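Long-range contacts in probable outer membrane protein (Pseudomonas aeruginosa, PDB 3DWO), which probably carries long-chain fatty acids or other hydrophobic compounds across the bacterial outer membrane as a FadL-type beta-barrel channel: residues Asn25-Ala30 with Ile44-Val49; Asn33-Ala38 with Asn157-Ala162; Val104-Arg109 with Gly148-Lys153. All coordinates share one frame; numbering follows the deposited sequence.

Contact 1: residues Asn25-Ala30 with Ile44-Val49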
loop_
_atom_site.group_PDB
_atom_site.type_symbol
_atom_site.label_atom_id
_atom_site.label_comp_id
_atom_site.label_asym_id
_atom_site.label_seq_id
_atom_site.Cartn_x
_atom_site.Cartn_y
_atom_site.Cartn_z
ATOM N N ASN A 25 -0.502 -15.722 23.146
ATOM C CA ASN A 25 0.810 -15.085 23.219
ATOM C C ASN A 25 1.408 -14.654 21.880
ATOM O O ASN A 25 2.539 -15.011 21.550
ATOM C CB ASN A 25 1.791 -16.012 23.942
ATOM C CG ASN A 25 1.325 -16.372 25.342
ATOM O OD1 ASN A 25 1.039 -15.498 26.161
ATOM N ND2 ASN A 25 1.250 -17.665 25.623
ATOM N N ASP A 26 0.644 -13.877 21.120
ATOM C CA ASP A 26 1.091 -13.380 19.825
ATOM C C ASP A 26 1.527 -11.925 19.993
ATOM O O ASP A 26 0.692 -11.026 20.115
ATOM C CB ASP A 26 -0.049 -13.485 18.807
ATOM C CG ASP A 26 0.301 -12.864 17.469
ATOM O OD1 ASP A 26 1.471 -12.474 17.272
ATOM O OD2 ASP A 26 -0.598 -12.770 16.610
ATOM N N PRO A 27 2.845 -11.679 19.999
ATOM C CA PRO A 27 3.406 -10.333 20.159
ATOM C C PRO A 27 2.931 -9.283 19.153
ATOM O O PRO A 27 3.062 -8.085 19.409
ATOM C CB PRO A 27 4.911 -10.580 20.093
ATOM C CG PRO A 27 5.021 -11.770 19.201
ATOM C CD PRO A 27 3.912 -12.654 19.715
ATOM N N SER A 28 2.377 -9.719 18.023
ATOM C CA SER A 28 1.889 -8.771 17.019
ATOM C C SER A 28 0.742 -7.945 17.593
ATOM O O SER A 28 0.322 -6.949 17.002
ATOM C CB SER A 28 1.403 -9.504 15.767
ATOM O OG SER A 28 0.263 -10.292 16.054
ATOM N N ALA A 29 0.236 -8.366 18.748
ATOM C CA ALA A 29 -0.856 -7.657 19.401
ATOM C C ALA A 29 -0.422 -6.253 19.822
ATOM O O ALA A 29 -1.250 -5.364 19.992
ATOM C CB ALA A 29 -1.334 -8.443 20.624
ATOM N N ALA A 30 0.880 -6.060 19.996
ATOM C CA ALA A 30 1.409 -4.761 20.401
ATOM C C ALA A 30 0.909 -3.647 19.475
ATOM O O ALA A 30 0.819 -2.485 19.880
ATOM C CB ALA A 30 2.930 -4.800 20.408
ATOM N N ILE A 44 7.973 -11.185 25.473
ATOM C CA ILE A 44 8.199 -11.787 24.171
ATOM C C ILE A 44 8.789 -10.777 23.193
ATOM O O ILE A 44 8.312 -9.643 23.081
ATOM C CB ILE A 44 6.892 -12.351 23.574
ATOM C CG1 ILE A 44 6.207 -13.266 24.588
ATOM C CG2 ILE A 44 7.199 -13.158 22.319
ATOM C CD1 ILE A 44 4.912 -13.872 24.089
ATOM N N ALA A 45 9.846 -11.198 22.507
ATOM C CA ALA A 45 10.526 -10.380 21.509
ATOM C C ALA A 45 10.426 -11.172 20.213
ATOM O O ALA A 45 10.678 -12.377 20.202
ATOM C CB ALA A 45 11.982 -10.176 21.895
ATOM N N GLN A 46 10.062 -10.508 19.121
ATOM C CA GLN A 46 9.902 -11.206 17.852
ATOM C C GLN A 46 10.313 -10.388 16.634
ATOM O O GLN A 46 10.017 -9.198 16.541
ATOM C CB GLN A 46 8.442 -11.634 17.706
ATOM C CG GLN A 46 8.110 -12.401 16.445
ATOM C CD GLN A 46 6.623 -12.702 16.344
ATOM O OE1 GLN A 46 5.797 -11.792 16.259
ATOM N NE2 GLN A 46 6.277 -13.982 16.364
ATOM N N LEU A 47 10.997 -11.039 15.701
ATOM C CA LEU A 47 11.426 -10.392 14.473
ATOM C C LEU A 47 10.935 -11.188 13.273
ATOM O O LEU A 47 11.105 -12.405 13.208
ATOM C CB LEU A 47 12.948 -10.283 14.408
ATOM C CG LEU A 47 13.458 -9.811 13.038
ATOM C CD1 LEU A 47 12.912 -8.421 12.723
ATOM C CD2 LEU A 47 14.980 -9.799 13.031
ATOM N N THR A 48 10.326 -10.488 12.325
ATOM C CA THR A 48 9.812 -11.116 11.120
ATOM C C THR A 48 10.431 -10.460 9.895
ATOM O O THR A 48 10.651 -9.251 9.867
ATOM C CB THR A 48 8.273 -10.974 11.020
ATOM O OG1 THR A 48 7.647 -11.748 12.055
ATOM C CG2 THR A 48 7.777 -11.455 9.656
ATOM N N VAL A 49 10.726 -11.272 8.887
ATOM C CA VAL A 49 11.282 -10.768 7.648
ATOM C C VAL A 49 10.557 -11.445 6.488
ATOM O O VAL A 49 10.612 -12.666 6.329
ATOM C CB VAL A 49 12.788 -11.040 7.559
ATOM C CG1 VAL A 49 13.070 -12.505 7.816
ATOM C CG2 VAL A 49 13.298 -10.632 6.198
#
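D26 OD1, facing Q46 OE1 across the contact at 4.5 Å, is gripped by two N-H donors: the backbone S28 N at 3.0 Å and the side-chain amide ND2 of N9. The same N9 nitrogen also donates to Q46 OE1, so a single amide stands between the two oxygens and keeps two acceptors compatible at close range. The contact joins the N-terminal hatch, the plug that fills the barrel in the FadL family, to the start of strand 44-63 in the barrel wall. D26 opens a type I beta turn that runs to A29 and leads into helix 29-32. Its OD1 caps the turn by accepting from S28 N, 58° out of the carboxylate plane, and S28 OG donates to D26 OD2 at 2.7 Å. These paired bonds hold the carboxylate and fix its rotation. P27, held within the turn, presents its ring to the wall. Q46 reaches it on a chain extended as far as CD, with CG anti to the backbone N (chi1 -179°), and the two side chains cross at nearly a right angle. Packing is tight here, P27 CG lying 3.0 Å from Q46 OE1. On the other end of the amide, Q46 NE2 bonds to OG1 of T440 in neighbouring strand 423-441, so both polar ends of this buried glutamine are satisfied, while F101 of strand 93-105 touches P27, S28 and Q46 alike. I44 uses two branches: CG2 meets P27 CG at 4.0 Å, while the delta methyl CD1 runs on to N25, just before the turn, 3.7 Å from N25 O and 3.8 Å from N25 CB.

Contact 2: residues Asn33-Ala38 with Asn157-Ala162. With C8E ((hydroxyethyloxy)tri(ethyloxy)octane), chain H.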
loop_
_atom_site.group_PDB
_atom_site.type_symbol
_atom_site.label_atom_id
_atom_site.label_comp_id
_atom_site.label_asym_id
_atom_site.label_seq_id
_atom_site.Cartn_x
_atom_site.Cartn_y
_atom_site.Cartn_z
ATOM N N ASN A 33 -3.900 -5.220 17.937
ATOM C CA ASN A 33 -4.951 -5.074 18.940
ATOM C C ASN A 33 -4.233 -5.108 20.274
ATOM O O ASN A 33 -4.056 -6.169 20.874
ATOM C CB ASN A 33 -5.998 -6.192 18.881
ATOM C CG ASN A 33 -7.265 -5.838 19.663
ATOM O OD1 ASN A 33 -7.193 -5.268 20.757
ATOM N ND2 ASN A 33 -8.426 -6.169 19.105
ATOM N N PRO A 34 -3.792 -3.936 20.752
ATOM C CA PRO A 34 -3.076 -3.827 22.025
ATOM C C PRO A 34 -3.802 -4.438 23.227
ATOM O O PRO A 34 -3.166 -4.897 24.171
ATOM C CB PRO A 34 -2.842 -2.318 22.159
ATOM C CG PRO A 34 -3.992 -1.718 21.401
ATOM C CD PRO A 34 -4.071 -2.605 20.185
ATOM N N ALA A 35 -5.129 -4.457 23.189
ATOM C CA ALA A 35 -5.898 -5.021 24.295
ATOM C C ALA A 35 -5.552 -6.489 24.556
ATOM O O ALA A 35 -5.493 -6.916 25.708
ATOM C CB ALA A 35 -7.395 -4.877 24.020
ATOM N N ALA A 36 -5.315 -7.253 23.492
ATOM C CA ALA A 36 -4.990 -8.674 23.614
ATOM C C ALA A 36 -3.693 -8.899 24.379
ATOM O O ALA A 36 -3.391 -10.011 24.823
ATOM C CB ALA A 36 -4.897 -9.309 22.228
ATOM N N MET A 37 -2.930 -7.831 24.532
ATOM C CA MET A 37 -1.656 -7.872 25.232
ATOM C C MET A 37 -1.874 -8.203 26.718
ATOM O O MET A 37 -0.991 -8.743 27.390
ATOM C CB MET A 37 -0.994 -6.504 25.077
ATOM C CG MET A 37 0.499 -6.516 24.917
ATOM S SD MET A 37 1.058 -4.975 24.160
ATOM C CE MET A 37 0.198 -3.745 25.131
ATOM N N ALA A 38 -3.061 -7.881 27.218
ATOM C CA ALA A 38 -3.402 -8.116 28.615
ATOM C C ALA A 38 -3.488 -9.601 28.966
ATOM O O ALA A 38 -3.606 -9.960 30.134
ATOM C CB ALA A 38 -4.722 -7.426 28.944
ATOM N N ASN A 157 -12.072 -11.439 31.644
ATOM C CA ASN A 157 -12.817 -11.696 30.413
ATOM C C ASN A 157 -12.868 -10.465 29.511
ATOM O O ASN A 157 -13.473 -10.501 28.438
ATOM C CB ASN A 157 -14.254 -12.114 30.742
ATOM C CG ASN A 157 -14.323 -13.145 31.846
ATOM O OD1 ASN A 157 -13.713 -14.212 31.755
ATOM N ND2 ASN A 157 -15.067 -12.830 32.902
ATOM N N PHE A 158 -12.236 -9.379 29.941
ATOM C CA PHE A 158 -12.265 -8.152 29.160
ATOM C C PHE A 158 -11.076 -7.239 29.433
ATOM O O PHE A 158 -10.618 -7.111 30.567
ATOM C CB PHE A 158 -13.559 -7.395 29.454
ATOM C CG PHE A 158 -13.789 -6.222 28.556
ATOM C CD1 PHE A 158 -14.171 -6.409 27.232
ATOM C CD2 PHE A 158 -13.625 -4.927 29.029
ATOM C CE1 PHE A 158 -14.388 -5.320 26.392
ATOM C CE2 PHE A 158 -13.840 -3.832 28.196
ATOM C CZ PHE A 158 -14.222 -4.029 26.876
ATOM N N SER A 159 -10.586 -6.600 28.379
ATOM C CA SER A 159 -9.458 -5.688 28.493
ATOM C C SER A 159 -9.532 -4.636 27.400
ATOM O O SER A 159 -10.242 -4.800 26.408
ATOM C CB SER A 159 -8.134 -6.448 28.380
ATOM O OG SER A 159 -7.981 -7.036 27.100
ATOM N N LEU A 160 -8.789 -3.555 27.593
ATOM C CA LEU A 160 -8.749 -2.465 26.634
ATOM C C LEU A 160 -7.297 -2.194 26.277
ATOM O O LEU A 160 -6.385 -2.616 26.992
ATOM C CB LEU A 160 -9.390 -1.215 27.240
ATOM C CG LEU A 160 -10.825 -1.411 27.744
ATOM C CD1 LEU A 160 -11.313 -0.144 28.417
ATOM C CD2 LEU A 160 -11.727 -1.781 26.583
ATOM N N GLY A 161 -7.083 -1.495 25.169
ATOM C CA GLY A 161 -5.729 -1.191 24.746
ATOM C C GLY A 161 -5.677 0.091 23.948
ATOM O O GLY A 161 -6.653 0.464 23.303
ATOM N N ALA A 162 -4.540 0.772 23.995
ATOM C CA ALA A 162 -4.376 2.017 23.265
ATOM C C ALA A 162 -2.908 2.195 22.914
ATOM O O ALA A 162 -2.029 1.743 23.649
ATOM C CB ALA A 162 -4.860 3.189 24.110
HETATM C C2 C8E H . -3.636 7.923 23.440
HETATM C C3 C8E H . -2.911 6.698 23.114
HETATM C C4 C8E H . -2.386 6.173 24.359
HETATM C C5 C8E H . -1.049 5.591 24.107
HETATM C C6 C8E H . -0.326 5.466 25.357
HETATM C C7 C8E H . 0.542 4.350 25.027
HETATM C C8 C8E H . 1.939 4.748 25.278
HETATM O O9 C8E H . 3.062 4.402 24.496
#
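Two backbones almost touch where A35 meets G161, their CA atoms only 3.9 Å apart. With no side chain on G161, the start of the short helical turn P34-A38 can lie directly on the strand, and small groups rest against bare peptide. The A35 methyl sits on the link between L160 and G161, with CB 3.5 Å from L160 C. The P34 ring covers the next link along, its CG tip 3.5 Å from G161 C and in similar contact with the nitrogen of A162. Two successive peptide units of the strand are thus packed by two successive residues of the turn. This is a junction of the FadL-type hatch with its barrel: residues 33-38 belong to the N-terminal plug, and strand 158-177 is part of the surrounding wall. One polar bond crosses it, from S159 OG to A35 O at 2.9 Å. The hydroxyl lies between its own backbone N and carbonyl carbon (chi1 64°), and it meets the carbonyl oxygen from above the plane, 57° out of it. A38 N bonds to the same oxygen at 3.0 Å from the opposite face, so A35 O ties the helical turn to itself and to the wall at once. The A38 methyl lies against the S159 side chain, its CB 3.6 Å from S159 CB. Nearby, V219 of strand 201-220 touches A35, A36 and S159, while M37 and A38 pack on S151 of strand 138-153. L160 and A162 direct their side chains away from the plug. On that outer face the A162 methyl meets a detergent tail, with A162 CB 3.9 Å from C4 of the C8E molecule.

Contact 3: residues Val104-Arg109 with Gly148-Lys153. With C8E ((hydroxyethyloxy)tri(ethyloxy)octane), chain H.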
loop_
_atom_site.group_PDB
_atom_site.type_symbol
_atom_site.label_atom_id
_atom_site.label_comp_id
_atom_site.label_asym_id
_atom_site.label_seq_id
_atom_site.Cartn_x
_atom_site.Cartn_y
_atom_site.Cartn_z
ATOM N N VAL A 104 5.894 -6.558 26.895
ATOM C CA VAL A 104 6.428 -6.625 28.248
ATOM C C VAL A 104 5.351 -6.363 29.295
ATOM O O VAL A 104 4.973 -5.213 29.528
ATOM C CB VAL A 104 7.541 -5.574 28.449
ATOM C CG1 VAL A 104 8.115 -5.683 29.846
ATOM C CG2 VAL A 104 8.624 -5.758 27.405
ATOM N N PRO A 105 4.830 -7.424 29.927
ATOM C CA PRO A 105 3.799 -7.205 30.947
ATOM C C PRO A 105 4.398 -6.418 32.120
ATOM O O PRO A 105 5.489 -6.738 32.600
ATOM C CB PRO A 105 3.374 -8.625 31.323
ATOM C CG PRO A 105 4.598 -9.446 31.036
ATOM C CD PRO A 105 5.092 -8.861 29.736
ATOM N N ILE A 106 3.691 -5.379 32.557
ATOM C CA ILE A 106 4.155 -4.528 33.649
ATOM C C ILE A 106 3.629 -5.012 34.992
ATOM O O ILE A 106 4.399 -5.405 35.867
ATOM C CB ILE A 106 3.688 -3.073 33.444
ATOM C CG1 ILE A 106 4.103 -2.583 32.058
ATOM C CG2 ILE A 106 4.288 -2.177 34.515
ATOM C CD1 ILE A 106 3.567 -1.214 31.709
ATOM N N ASN A 107 2.310 -4.962 35.146
ATOM C CA ASN A 107 1.631 -5.396 36.364
ATOM C C ASN A 107 0.650 -6.484 35.979
ATOM O O ASN A 107 0.605 -6.904 34.824
ATOM C CB ASN A 107 0.852 -4.237 36.992
ATOM C CG ASN A 107 1.753 -3.144 37.508
ATOM O OD1 ASN A 107 2.651 -3.397 38.312
ATOM N ND2 ASN A 107 1.517 -1.915 37.057
ATOM N N ASP A 108 -0.144 -6.941 36.940
ATOM C CA ASP A 108 -1.124 -7.971 36.634
ATOM C C ASP A 108 -2.319 -7.280 35.994
ATOM O O ASP A 108 -3.384 -7.870 35.827
ATOM C CB ASP A 108 -1.566 -8.705 37.900
ATOM C CG ASP A 108 -2.376 -9.956 37.594
ATOM O OD1 ASP A 108 -1.800 -10.917 37.034
ATOM O OD2 ASP A 108 -3.588 -9.978 37.903
ATOM N N ARG A 109 -2.125 -6.019 35.628
ATOM C CA ARG A 109 -3.185 -5.236 35.012
ATOM C C ARG A 109 -2.679 -4.478 33.788
ATOM O O ARG A 109 -3.461 -4.091 32.923
ATOM C CB ARG A 109 -3.739 -4.241 36.034
ATOM C CG ARG A 109 -4.159 -4.884 37.344
ATOM C CD ARG A 109 -5.587 -5.396 37.291
ATOM N NE ARG A 109 -6.542 -4.293 37.338
ATOM C CZ ARG A 109 -7.861 -4.442 37.413
ATOM N NH1 ARG A 109 -8.397 -5.656 37.449
ATOM N NH2 ARG A 109 -8.645 -3.373 37.456
ATOM N N GLY A 148 4.164 2.316 20.151
ATOM C CA GLY A 148 4.210 2.150 21.591
ATOM C C GLY A 148 2.767 1.974 22.035
ATOM O O GLY A 148 1.906 2.780 21.669
ATOM N N SER A 149 2.476 0.926 22.800
ATOM C CA SER A 149 1.102 0.711 23.238
ATOM C C SER A 149 0.999 0.230 24.672
ATOM O O SER A 149 1.976 -0.225 25.272
ATOM C CB SER A 149 0.392 -0.285 22.318
ATOM O OG SER A 149 1.012 -1.557 22.380
ATOM N N LEU A 150 -0.212 0.319 25.207
ATOM C CA LEU A 150 -0.469 -0.075 26.579
ATOM C C LEU A 150 -1.795 -0.822 26.659
ATOM O O LEU A 150 -2.751 -0.465 25.972
ATOM C CB LEU A 150 -0.536 1.183 27.445
ATOM C CG LEU A 150 -0.069 1.108 28.893
ATOM C CD1 LEU A 150 1.407 0.705 28.936
ATOM C CD2 LEU A 150 -0.275 2.469 29.555
ATOM N N SER A 151 -1.853 -1.856 27.492
ATOM C CA SER A 151 -3.093 -2.606 27.661
ATOM C C SER A 151 -3.501 -2.589 29.128
ATOM O O SER A 151 -2.653 -2.575 30.021
ATOM C CB SER A 151 -2.931 -4.052 27.195
ATOM O OG SER A 151 -2.079 -4.769 28.062
ATOM N N PHE A 152 -4.806 -2.579 29.370
ATOM C CA PHE A 152 -5.331 -2.574 30.728
ATOM C C PHE A 152 -6.398 -3.647 30.890
ATOM O O PHE A 152 -7.415 -3.633 30.199
ATOM C CB PHE A 152 -5.919 -1.202 31.067
ATOM C CG PHE A 152 -6.555 -1.137 32.427
ATOM C CD1 PHE A 152 -7.939 -1.128 32.564
ATOM C CD2 PHE A 152 -5.768 -1.094 33.576
ATOM C CE1 PHE A 152 -8.533 -1.075 33.828
ATOM C CE2 PHE A 152 -6.349 -1.041 34.844
ATOM C CZ PHE A 152 -7.733 -1.032 34.971
ATOM N N LYS A 153 -6.156 -4.583 31.801
ATOM C CA LYS A 153 -7.109 -5.653 32.048
ATOM C C LYS A 153 -8.205 -5.193 33.008
ATOM O O LYS A 153 -7.930 -4.826 34.150
ATOM C CB LYS A 153 -6.387 -6.879 32.614
ATOM C CG LYS A 153 -7.296 -8.081 32.800
ATOM C CD LYS A 153 -6.548 -9.400 32.667
ATOM C CE LYS A 153 -5.516 -9.585 33.761
ATOM N NZ LYS A 153 -4.818 -10.895 33.624
HETATM C C2 C8E H . -3.636 7.923 23.440
HETATM C C3 C8E H . -2.911 6.698 23.114
HETATM C C4 C8E H . -2.386 6.173 24.359
HETATM C C5 C8E H . -1.049 5.591 24.107
HETATM C C6 C8E H . -0.326 5.466 25.357
HETATM C C7 C8E H . 0.542 4.350 25.027
HETATM C C8 C8E H . 1.939 4.748 25.278
HETATM O O9 C8E H . 3.062 4.402 24.496
HETATM O O HOH W 1 -2.789 -5.599 30.525
#
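R109 O takes a nearly straight bond from K153 N, 3.0 Å long with 162° at the hydrogen, in the carbonyl plane and on a lone pair. Water 1 donates to R109 O at 2.9 Å and also bonds S151 OG at 2.7 Å. F152 adds a CA-H...O contact, its CA 3.3 Å from R109 O. This pairing lies at the end of strand 138-153, where the turn after strand 93-105 passes into strand 110-125 of the antiparallel barrel. The R109 chain, bent at chi2 and chi3, folds back to bring its guanidinium under K153 O, which stands 3.3 Å above the centre of one face. Beside it runs F152, with R109 NH2 3.5 Å from F152 CZ and the two planes 88° apart; the ring also meets that of F110. K153 bends at chi3 (65°), so that CE lies 3.4 Å from D108 O. Farther out, I106 and L150 cross with their CD1 methyls 4.0 Å apart, packed beside F112. One backbone bond and one water thus tie the R109 carbonyl, at the end of the turn, to the end of strand 138-153, while the charged groups of D108 and K153, too far apart for a salt bridge, probably add only a mild attraction.

In the fold
The three contacts gather at one end of the barrel, contacts 2 and 3 closest with centres about 8 Å apart and contact 1 about 15 Å from either. Contacts 1 and 2 share the hatch: A30 CA packs on M37 SD at 3.8 Å. The hatch reaches strand 138-153 through S149, whose OG lies 2.7 Å from A30 O, a probable hydrogen bond joining contact 1 to contact 3. Contacts 2 and 3 are neighbours within the wall, paired by L150 N to A162 O at 2.8 Å. A single C8E detergent molecule borders both, its O9 3.5 Å from G148 O, while another touches Q46 of contact 1.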